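Local coordinates for clavulanic acid biosynthesis oligopeptide binding protein 2 (PDB 2WOL) that probably binds oligopeptides as a solute-binding protein of the clavulanic acid biosynthetic pathway in Streptomyces clavuligerus, at residues Asp42-Asp47 against Thr51-Val56; Arg216-Glu221 against His227-Pro232; Ile332-Ala337 against Leu524-Asp529. One frame throughout, in Å; residues are numbered along the deposited sequence. Where two conformers were deposited one is given.

Contact 1. Residues Asp42-Asp47 against Thr51-Val56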
loop_
_atom_site.group_PDB
_atom_site.type_symbol
_atom_site.label_atom_id
_atom_site.label_comp_id
_atom_site.label_asym_id
_atom_site.label_seq_id
_atom_site.Cartn_x
_atom_site.Cartn_y
_atom_site.Cartn_z
ATOM N N ASP A 42 -17.092 0.014 5.130
ATOM C CA ASP A 42 -17.537 -0.695 3.936
ATOM C C ASP A 42 -16.411 -0.682 2.903
ATOM O O ASP A 42 -15.498 0.146 2.971
ATOM C CB ASP A 42 -18.785 0.002 3.370
ATOM C CG ASP A 42 -19.658 -0.918 2.518
ATOM O OD1 ASP A 42 -19.249 -2.047 2.186
ATOM O OD2 ASP A 42 -20.780 -0.486 2.172
ATOM N N VAL A 43 -16.472 -1.607 1.952
ATOM C CA VAL A 43 -15.585 -1.558 0.795
ATOM C C VAL A 43 -15.769 -0.226 0.067
ATOM O O VAL A 43 -16.864 0.350 0.078
ATOM C CB VAL A 43 -15.850 -2.733 -0.187
ATOM C CG1 VAL A 43 -15.638 -4.069 0.511
ATOM C CG2 VAL A 43 -17.259 -2.657 -0.791
ATOM N N ASP A 44 -14.701 0.273 -0.549
ATOM C CA ASP A 44 -14.831 1.453 -1.402
ATOM C C ASP A 44 -15.504 1.107 -2.734
ATOM O O ASP A 44 -16.251 1.916 -3.288
ATOM C CB ASP A 44 -13.485 2.182 -1.598
ATOM C CG ASP A 44 -12.366 1.273 -2.116
ATOM O OD1 ASP A 44 -12.511 0.034 -2.102
ATOM O OD2 ASP A 44 -11.320 1.823 -2.526
ATOM N N SER A 45 -15.256 -0.105 -3.225
ATOM C CA SER A 45 -15.873 -0.601 -4.453
ATOM C C SER A 45 -15.753 -2.118 -4.552
ATOM O O SER A 45 -14.799 -2.707 -4.030
ATOM C CB SER A 45 -15.214 0.046 -5.676
ATOM O OG SER A 45 -15.843 -0.378 -6.875
ATOM N N LEU A 46 -16.735 -2.735 -5.210
ATOM C CA LEU A 46 -16.644 -4.142 -5.608
ATOM C C LEU A 46 -16.261 -4.308 -7.088
ATOM O O LEU A 46 -16.172 -5.426 -7.598
ATOM C CB LEU A 46 -17.940 -4.899 -5.283
ATOM C CG LEU A 46 -18.273 -5.066 -3.793
ATOM C CD1 LEU A 46 -19.651 -5.679 -3.627
ATOM C CD2 LEU A 46 -17.226 -5.898 -3.057
ATOM N N ASP A 47 -16.044 -3.190 -7.775
ATOM C CA ASP A 47 -15.415 -3.215 -9.088
ATOM C C ASP A 47 -13.918 -3.382 -8.835
ATOM O O ASP A 47 -13.309 -2.550 -8.161
ATOM C CB ASP A 47 -15.720 -1.910 -9.842
ATOM C CG ASP A 47 -15.225 -1.920 -11.282
ATOM O OD1 ASP A 47 -14.175 -2.530 -11.561
ATOM O OD2 ASP A 47 -15.887 -1.283 -12.139
ATOM N N THR A 51 -11.039 0.048 -6.692
ATOM C CA THR A 51 -10.664 0.012 -5.284
ATOM C C THR A 51 -9.220 0.457 -5.037
ATOM O O THR A 51 -8.299 0.088 -5.779
ATOM C CB THR A 51 -10.916 -1.369 -4.639
ATOM O OG1 THR A 51 -10.477 -1.325 -3.277
ATOM C CG2 THR A 51 -10.158 -2.485 -5.382
ATOM N N TYR A 52 -9.048 1.254 -3.985
ATOM C CA TYR A 52 -7.732 1.706 -3.546
ATOM C C TYR A 52 -7.532 1.438 -2.051
ATOM O O TYR A 52 -6.702 2.090 -1.408
ATOM C CB TYR A 52 -7.528 3.202 -3.844
ATOM C CG TYR A 52 -6.226 3.504 -4.560
ATOM C CD1 TYR A 52 -6.219 4.224 -5.754
ATOM C CD2 TYR A 52 -5.006 3.045 -4.060
ATOM C CE1 TYR A 52 -5.028 4.495 -6.426
ATOM C CE2 TYR A 52 -3.807 3.305 -4.726
ATOM C CZ TYR A 52 -3.828 4.028 -5.909
ATOM O OH TYR A 52 -2.655 4.292 -6.579
ATOM N N TYR A 53 -8.306 0.497 -1.503
ATOM C CA TYR A 53 -8.124 0.051 -0.122
ATOM C C TYR A 53 -7.256 -1.195 -0.112
ATOM O O TYR A 53 -7.562 -2.173 -0.807
ATOM C CB TYR A 53 -9.458 -0.310 0.540
ATOM C CG TYR A 53 -10.372 0.831 0.949
ATOM C CD1 TYR A 53 -9.978 2.167 0.844
ATOM C CD2 TYR A 53 -11.637 0.556 1.468
ATOM C CE1 TYR A 53 -10.840 3.200 1.236
ATOM C CE2 TYR A 53 -12.497 1.571 1.864
ATOM C CZ TYR A 53 -12.094 2.886 1.745
ATOM O OH TYR A 53 -12.961 3.879 2.139
ATOM N N VAL A 54 -6.193 -1.176 0.687
ATOM C CA VAL A 54 -5.297 -2.330 0.801
ATOM C C VAL A 54 -6.072 -3.591 1.187
ATOM O O VAL A 54 -5.844 -4.658 0.615
ATOM C CB VAL A 54 -4.127 -2.081 1.790
ATOM C CG1 VAL A 54 -3.237 -3.315 1.889
ATOM C CG2 VAL A 54 -3.304 -0.879 1.352
ATOM N N TRP A 55 -7.007 -3.454 2.127
ATOM C CA TRP A 55 -7.773 -4.602 2.600
ATOM C C TRP A 55 -8.777 -5.130 1.572
ATOM O O TRP A 55 -9.174 -6.294 1.629
ATOM C CB TRP A 55 -8.428 -4.326 3.958
ATOM C CG TRP A 55 -9.491 -3.262 3.985
ATOM C CD1 TRP A 55 -9.315 -1.931 4.248
ATOM C CD2 TRP A 55 -10.901 -3.453 3.803
ATOM N NE1 TRP A 55 -10.526 -1.278 4.216
ATOM C CE2 TRP A 55 -11.517 -2.189 3.952
ATOM C CE3 TRP A 55 -11.703 -4.570 3.526
ATOM C CZ2 TRP A 55 -12.900 -2.011 3.833
ATOM C CZ3 TRP A 55 -13.084 -4.391 3.407
ATOM C CH2 TRP A 55 -13.664 -3.121 3.561
ATOM N N VAL A 56 -9.190 -4.275 0.641
ATOM C CA VAL A 56 -10.039 -4.732 -0.455
ATOM C C VAL A 56 -9.181 -5.417 -1.528
ATOM O O VAL A 56 -9.615 -6.401 -2.130
ATOM C CB VAL A 56 -10.917 -3.604 -1.039
ATOM C CG1 VAL A 56 -11.791 -4.137 -2.176
ATOM C CG2 VAL A 56 -11.799 -3.000 0.052
HETATM O O HOH W 1 -15.425 2.882 3.047
#

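Contact 2. Residues Arg216-Glu221 against His227-Pro232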
loop_
_atom_site.group_PDB
_atom_site.type_symbol
_atom_site.label_atom_id
_atom_site.label_comp_id
_atom_site.label_asym_id
_atom_site.label_seq_id
_atom_site.Cartn_x
_atom_site.Cartn_y
_atom_site.Cartn_z
ATOM N N ARG A 216 -17.460 -15.771 -5.156
ATOM C CA ARG A 216 -18.187 -14.703 -5.815
ATOM C C ARG A 216 -19.059 -13.989 -4.789
ATOM O O ARG A 216 -19.358 -14.540 -3.722
ATOM C CB ARG A 216 -19.030 -15.257 -6.969
ATOM C CG ARG A 216 -20.156 -16.195 -6.554
ATOM C CD ARG A 216 -20.934 -16.655 -7.772
ATOM N NE ARG A 216 -21.975 -17.614 -7.424
ATOM C CZ ARG A 216 -22.628 -18.375 -8.300
ATOM N NH1 ARG A 216 -22.351 -18.305 -9.598
ATOM N NH2 ARG A 216 -23.561 -19.214 -7.872
ATOM N N VAL A 217 -19.458 -12.761 -5.112
ATOM C CA VAL A 217 -20.337 -11.982 -4.250
ATOM C C VAL A 217 -21.739 -12.596 -4.245
ATOM O O VAL A 217 -22.377 -12.712 -5.295
ATOM C CB VAL A 217 -20.419 -10.502 -4.702
ATOM C CG1 VAL A 217 -21.320 -9.705 -3.769
ATOM C CG2 VAL A 217 -19.028 -9.874 -4.777
ATOM N N ALA A 218 -22.203 -12.999 -3.063
ATOM C CA ALA A 218 -23.559 -13.523 -2.900
ATOM C C ALA A 218 -24.524 -12.398 -2.548
ATOM O O ALA A 218 -25.658 -12.357 -3.041
ATOM C CB ALA A 218 -23.591 -14.606 -1.832
ATOM N N ARG A 219 -24.067 -11.486 -1.692
ATOM C CA ARG A 219 -24.864 -10.338 -1.289
ATOM C C ARG A 219 -23.976 -9.246 -0.717
ATOM O O ARG A 219 -23.058 -9.523 0.047
ATOM C CB ARG A 219 -25.921 -10.746 -0.259
ATOM C CG ARG A 219 -26.961 -9.677 0.015
ATOM C CD ARG A 219 -27.881 -10.097 1.139
ATOM N NE ARG A 219 -28.519 -8.936 1.751
ATOM C CZ ARG A 219 -29.038 -8.918 2.974
ATOM N NH1 ARG A 219 -28.995 -10.004 3.739
ATOM N NH2 ARG A 219 -29.591 -7.806 3.437
ATOM N N HIS A 220 -24.256 -8.007 -1.108
ATOM C CA HIS A 220 -23.637 -6.842 -0.498
ATOM C C HIS A 220 -24.750 -5.906 -0.051
ATOM O O HIS A 220 -25.563 -5.464 -0.867
ATOM C CB HIS A 220 -22.702 -6.136 -1.485
ATOM C CG HIS A 220 -22.124 -4.853 -0.969
ATOM N ND1 HIS A 220 -21.505 -4.748 0.258
ATOM C CD2 HIS A 220 -22.060 -3.622 -1.529
ATOM C CE1 HIS A 220 -21.090 -3.506 0.436
ATOM N NE2 HIS A 220 -21.415 -2.802 -0.633
ATOM N N GLU A 221 -24.802 -5.639 1.250
ATOM C CA GLU A 221 -25.712 -4.643 1.790
ATOM C C GLU A 221 -24.858 -3.498 2.317
ATOM O O GLU A 221 -24.159 -3.668 3.315
ATOM C CB GLU A 221 -26.589 -5.237 2.899
ATOM C CG GLU A 221 -27.730 -4.326 3.355
ATOM C CD GLU A 221 -28.691 -3.975 2.228
ATOM O OE1 GLU A 221 -29.175 -4.901 1.540
ATOM O OE2 GLU A 221 -28.965 -2.770 2.030
ATOM N N HIS A 227 -21.409 -10.934 1.822
ATOM C CA HIS A 227 -21.334 -12.388 1.878
ATOM C C HIS A 227 -20.783 -12.927 0.572
ATOM O O HIS A 227 -21.218 -12.519 -0.514
ATOM C CB HIS A 227 -22.712 -12.988 2.174
ATOM C CG HIS A 227 -23.181 -12.768 3.581
ATOM N ND1 HIS A 227 -24.293 -13.392 4.100
ATOM C CD2 HIS A 227 -22.676 -12.008 4.583
ATOM C CE1 HIS A 227 -24.466 -13.014 5.353
ATOM N NE2 HIS A 227 -23.496 -12.175 5.672
ATOM N N LEU A 228 -19.815 -13.831 0.694
ATOM C CA LEU A 228 -19.198 -14.494 -0.442
ATOM C C LEU A 228 -19.504 -15.981 -0.403
ATOM O O LEU A 228 -19.429 -16.616 0.651
ATOM C CB LEU A 228 -17.680 -14.290 -0.437
ATOM C CG LEU A 228 -17.095 -12.878 -0.306
ATOM C CD1 LEU A 228 -15.589 -12.948 -0.520
ATOM C CD2 LEU A 228 -17.729 -11.883 -1.279
ATOM N N GLU A 229 -19.857 -16.522 -1.564
ATOM C CA GLU A 229 -20.096 -17.957 -1.722
ATOM C C GLU A 229 -19.090 -18.524 -2.717
ATOM O O GLU A 229 -18.436 -17.771 -3.433
ATOM C CB GLU A 229 -21.533 -18.213 -2.203
ATOM C CG GLU A 229 -21.854 -17.547 -3.540
ATOM C CD GLU A 229 -23.276 -17.777 -4.013
ATOM O OE1 GLU A 229 -24.130 -18.182 -3.196
ATOM O OE2 GLU A 229 -23.537 -17.533 -5.211
ATOM N N ARG A 230 -18.966 -19.847 -2.765
ATOM C CA ARG A 230 -18.062 -20.483 -3.710
ATOM C C ARG A 230 -18.446 -20.187 -5.157
ATOM O O ARG A 230 -19.630 -20.144 -5.509
ATOM C CB ARG A 230 -18.025 -21.994 -3.497
ATOM C CG ARG A 230 -17.338 -22.434 -2.214
ATOM C CD ARG A 230 -16.991 -23.915 -2.295
ATOM N NE ARG A 230 -16.417 -24.438 -1.056
ATOM C CZ ARG A 230 -15.135 -24.334 -0.718
ATOM N NH1 ARG A 230 -14.274 -23.719 -1.520
ATOM N NH2 ARG A 230 -14.706 -24.849 0.426
ATOM N N ASN A 231 -17.425 -19.966 -5.975
ATOM C CA ASN A 231 -17.578 -19.879 -7.417
ATOM C C ASN A 231 -17.578 -21.309 -7.966
ATOM O O ASN A 231 -16.545 -21.980 -7.937
ATOM C CB ASN A 231 -16.432 -19.045 -8.002
ATOM C CG ASN A 231 -16.406 -19.033 -9.529
ATOM O OD1 ASN A 231 -17.168 -19.734 -10.194
ATOM N ND2 ASN A 231 -15.507 -18.236 -10.088
ATOM N N PRO A 232 -18.734 -21.777 -8.473
ATOM C CA PRO A 232 -18.841 -23.189 -8.865
ATOM C C PRO A 232 -17.989 -23.572 -10.078
ATOM O O PRO A 232 -17.772 -24.763 -10.320
ATOM C CB PRO A 232 -20.330 -23.359 -9.175
ATOM C CG PRO A 232 -20.822 -22.012 -9.503
ATOM C CD PRO A 232 -19.983 -21.035 -8.724
#

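Contact 3. Residues Ile332-Ala337 against Leu524-Asp529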
loop_
_atom_site.group_PDB
_atom_site.type_symbol
_atom_site.label_atom_id
_atom_site.label_comp_id
_atom_site.label_asym_id
_atom_site.label_seq_id
_atom_site.Cartn_x
_atom_site.Cartn_y
_atom_site.Cartn_z
ATOM N N ILE A 332 12.652 10.589 19.626
ATOM C CA ILE A 332 12.026 9.873 20.736
ATOM C C ILE A 332 10.648 10.463 21.024
ATOM O O ILE A 332 9.656 9.728 21.109
ATOM C CB ILE A 332 12.922 9.897 22.003
ATOM C CG1 ILE A 332 14.303 9.279 21.714
ATOM C CG2 ILE A 332 12.230 9.209 23.187
ATOM C CD1 ILE A 332 14.274 7.834 21.190
ATOM N N LEU A 333 10.588 11.790 21.142
ATOM C CA LEU A 333 9.327 12.508 21.344
ATOM C C LEU A 333 8.353 12.256 20.192
ATOM O O LEU A 333 7.150 12.067 20.406
ATOM C CB LEU A 333 9.589 14.014 21.484
ATOM C CG LEU A 333 8.432 14.946 21.858
ATOM C CD1 LEU A 333 8.028 14.743 23.319
ATOM C CD2 LEU A 333 8.790 16.406 21.589
ATOM N N LEU A 334 8.884 12.251 18.973
ATOM C CA LEU A 334 8.075 12.046 17.776
ATOM C C LEU A 334 7.518 10.626 17.716
ATOM O O LEU A 334 6.366 10.422 17.331
ATOM C CB LEU A 334 8.873 12.394 16.514
ATOM C CG LEU A 334 9.073 13.902 16.310
ATOM C CD1 LEU A 334 10.323 14.199 15.497
ATOM C CD2 LEU A 334 7.846 14.517 15.657
ATOM N N GLN A 335 8.331 9.651 18.117
ATOM C CA GLN A 335 7.873 8.267 18.194
ATOM C C GLN A 335 6.820 8.099 19.288
ATOM O O GLN A 335 5.840 7.371 19.106
ATOM C CB GLN A 335 9.046 7.324 18.434
ATOM C CG GLN A 335 8.638 5.863 18.503
ATOM C CD GLN A 335 9.822 4.938 18.505
ATOM O OE1 GLN A 335 10.810 5.186 19.200
ATOM N NE2 GLN A 335 9.738 3.858 17.727
ATOM N N ASP A 336 7.023 8.773 20.417
ATOM C CA ASP A 336 6.057 8.736 21.517
ATOM C C ASP A 336 4.706 9.293 21.077
ATOM O O ASP A 336 3.660 8.780 21.480
ATOM C CB ASP A 336 6.589 9.475 22.748
ATOM C CG ASP A 336 7.651 8.680 23.502
ATOM O OD1 ASP A 336 7.922 7.521 23.126
ATOM O OD2 ASP A 336 8.219 9.220 24.476
ATOM N N ALA A 337 4.735 10.323 20.233
ATOM C CA ALA A 337 3.514 10.883 19.657
ATOM C C ALA A 337 2.823 9.870 18.744
ATOM O O ALA A 337 1.609 9.933 18.549
ATOM C CB ALA A 337 3.824 12.168 18.899
ATOM N N LEU A 524 11.808 14.041 6.137
ATOM C CA LEU A 524 12.277 13.665 7.466
ATOM C C LEU A 524 11.584 12.369 7.887
ATOM O O LEU A 524 10.404 12.384 8.251
ATOM C CB LEU A 524 11.991 14.783 8.477
ATOM C CG LEU A 524 12.121 14.493 9.979
ATOM C CD1 LEU A 524 13.518 13.991 10.364
ATOM C CD2 LEU A 524 11.767 15.733 10.783
ATOM N N PRO A 525 12.314 11.241 7.831
ATOM C CA PRO A 525 11.754 9.951 8.224
ATOM C C PRO A 525 11.566 9.906 9.730
ATOM O O PRO A 525 12.439 10.359 10.473
ATOM C CB PRO A 525 12.829 8.938 7.802
ATOM C CG PRO A 525 13.888 9.698 7.099
ATOM C CD PRO A 525 13.722 11.138 7.411
ATOM N N LEU A 526 10.432 9.373 10.174
ATOM C CA LEU A 526 10.170 9.236 11.608
ATOM C C LEU A 526 10.212 7.776 12.041
ATOM O O LEU A 526 11.148 7.351 12.723
ATOM C CB LEU A 526 8.838 9.891 11.995
ATOM C CG LEU A 526 8.697 11.384 11.670
ATOM C CD1 LEU A 526 7.327 11.892 12.081
ATOM C CD2 LEU A 526 9.790 12.200 12.345
ATOM N N VAL A 527 9.199 7.015 11.640
ATOM C CA VAL A 527 9.140 5.590 11.958
ATOM C C VAL A 527 8.591 4.789 10.793
ATOM O O VAL A 527 7.833 5.317 9.976
ATOM C CB VAL A 527 8.263 5.291 13.220
ATOM C CG1 VAL A 527 8.849 5.940 14.476
ATOM C CG2 VAL A 527 6.805 5.717 13.010
ATOM N N HIS A 528 8.994 3.524 10.717
ATOM C CA HIS A 528 8.265 2.546 9.923
ATOM C C HIS A 528 7.181 1.972 10.823
ATOM O O HIS A 528 7.462 1.451 11.916
ATOM C CB HIS A 528 9.182 1.443 9.404
ATOM C CG HIS A 528 10.138 1.901 8.349
ATOM N ND1 HIS A 528 9.726 2.464 7.160
ATOM C CD2 HIS A 528 11.490 1.867 8.301
ATOM C CE1 HIS A 528 10.784 2.765 6.428
ATOM N NE2 HIS A 528 11.866 2.407 7.096
ATOM N N ASP A 529 5.941 2.090 10.364
ATOM C CA ASP A 529 4.777 1.733 11.167
ATOM C C ASP A 529 4.712 0.237 11.473
ATOM O O ASP A 529 5.163 -0.602 10.685
ATOM C CB ASP A 529 3.480 2.247 10.535
ATOM C CG ASP A 529 3.280 3.743 10.752
ATOM O OD1 ASP A 529 3.479 4.221 11.893
ATOM O OD2 ASP A 529 2.921 4.443 9.783
#

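Contact 1. Residues Asp42-Asp47 against Thr51-Val56
The carboxylate of Asp-44 lies flat on one face of the Tyr-53 ring, its plane parallel to the ring and its CG 3.6 Å above the ring plane, over the centre. CB of the same aspartate adds a CH-pi contact on this face, 3.7 Å from the ring centroid. The edge of the ring receives other atoms: the carbonyl oxygen of Asp-42 near CE2, and a water that donates to that oxygen and is hydrogen-bonded to Tyr-53 OH. The Trp-55 ring carries Tyr-53 CB and Val-56 CG2 on one face, both offset toward the rim, while Asp-42 O sits at its edge, 3.5 Å from CZ2. The contact belongs to the loop that leads from strand 34-39 into helix 54-63, with Tyr-53 as N-cap residue, and it folds the loop back over the start of the helix.

Asp-44 holds this turn with both oxygens. Its CG stands between the backbone N and the carbonyl carbon (chi1 54°), which directs the carboxylate across Thr-51 and over the tyrosine. Both oxygens accept through their syn lone pairs, so the two donors sit side by side at the outer edge of the carboxylate: OD2 takes the N-H of Tyr-52 in a nearly straight bond (2.8 Å, 171°). Next to this group, Val-43 CG1 meets Trp-55 CH2 at 3.8 Å and also reaches Val-56 CG2. Farther along, Ser-45 forms an ST turn with Asp-47, whose carboxylate makes a salt bridge with Arg-126. On the other oxygen of Asp-44, OD1, the hydroxyl OG1 of Thr-51 donates a bond of 2.7 Å.

Contact 2. Residues Arg216-Glu221 against His227-Pro232
Arg-216 and Glu-229 run out on the same face of the strand pair and cross obliquely, the guanidinium and carboxylate planes turned 36° apart. NE of Arg-216 donates to OE2 of Glu-229 at 2.7 Å, reaching that oxygen on its anti side and somewhat out of the carboxylate plane. A second, weak bond from NH2 goes to the same OE2, so one oxygen carries the salt bridge. In both residues CG occupies the position between the backbone N and the carbonyl carbon (chi1 65° for Arg-216, 59° for Glu-229), and the extended chains then bring the charged groups together, the CG atoms of Arg-216 and Glu-229 being 3.7 Å apart. Pro-232 covers one face of the guanidinium, its CD 3.7 Å above the plane and over the centre.

These side chains sit on a beta hairpin, strands 215-221 and 225-230, in which Arg-216 and Glu-229 form an antiparallel hydrogen-bonded pair. A classic beta bulge follows: Ala-218 and Arg-219 both face His-227, whose carbonyl oxygen accepts from Ala-218 N at 2.8 Å and, at 3.3 Å, from Arg-219 N, the two donors approaching from the same face of its plane. The bulge turns Ala-218 CB toward the partner strand, where it lies 3.8 Å from Glu-229 CG. On the opposite face of the sheet Val-217 and Leu-228 form a non-hydrogen-bonded pair, and CG2 of the valine meets CD2 of the leucine at 4.2 Å. Beyond the hairpin, ND1 of His-227 is hydrogen-bonded to Arg-248 of the neighbouring strand.

Contact 3. Residues Ile332-Ala337 against Leu524-Asp529
With CG set anti to the carbonyl carbon in both Leu-334 (chi1 -74°) and Leu-526 (chi1 -58°), the two leucines reach across from helix and strand and touch through single methyl groups. CD1 of Leu-334 lies 3.8 Å from CD2 of Leu-526, and the side chains cross at about a right angle, so that the meeting is one of branch ends.

One residue on in each segment, Gln-335 and Val-527 make the second meeting, again nearly at right angles. Here the glutamine chain is extended, and its CG and its amide nitrogen NE2 both lie 4.0 Å from CG1 of Val-527. The methylene part of Gln-335 packs on the valine, while NE2 makes a weak hydrogen bond to the carbonyl oxygen of Gly-344. No hydrogen bond joins the two segments.

Helix 401-414 borders the same apolar region, with Ala-408 and Val-409 against Leu-334 and Val-405 against Leu-526. In the strand, Leu-526 and Val-527 both face His-305 of strand 303-309, a classic beta bulge; consistent with this, CB of each of these consecutive residues points toward the helix. The result is helix-on-sheet packing, in which helix 331-337 packs through one turn against part of strand 523-534 in a mixed sheet, as expected of an alpha/beta lobe in a periplasmic-binding-protein fold.

In the fold
Contacts 1 and 2 lie on the same side of the chain's centre, their own centres about 15 Å apart, and touch through His-220, which packs on Asp-42, Val-43 and Leu-46. Contact 3 is on the opposite side. It is the buried one, joins segments far apart in sequence and relies on apolar side chains. Contact 1 is partly buried and sets a partly exposed loop carboxylate against aromatic rings, whereas contact 2 is a surface hairpin held by backbone bonds and a salt bridge. The loop of contact 1 follows strand 34-39, of the same mixed sheet as the contact 2 hairpin; contact 3 belongs to another sheet, though it too involves a classic bulge.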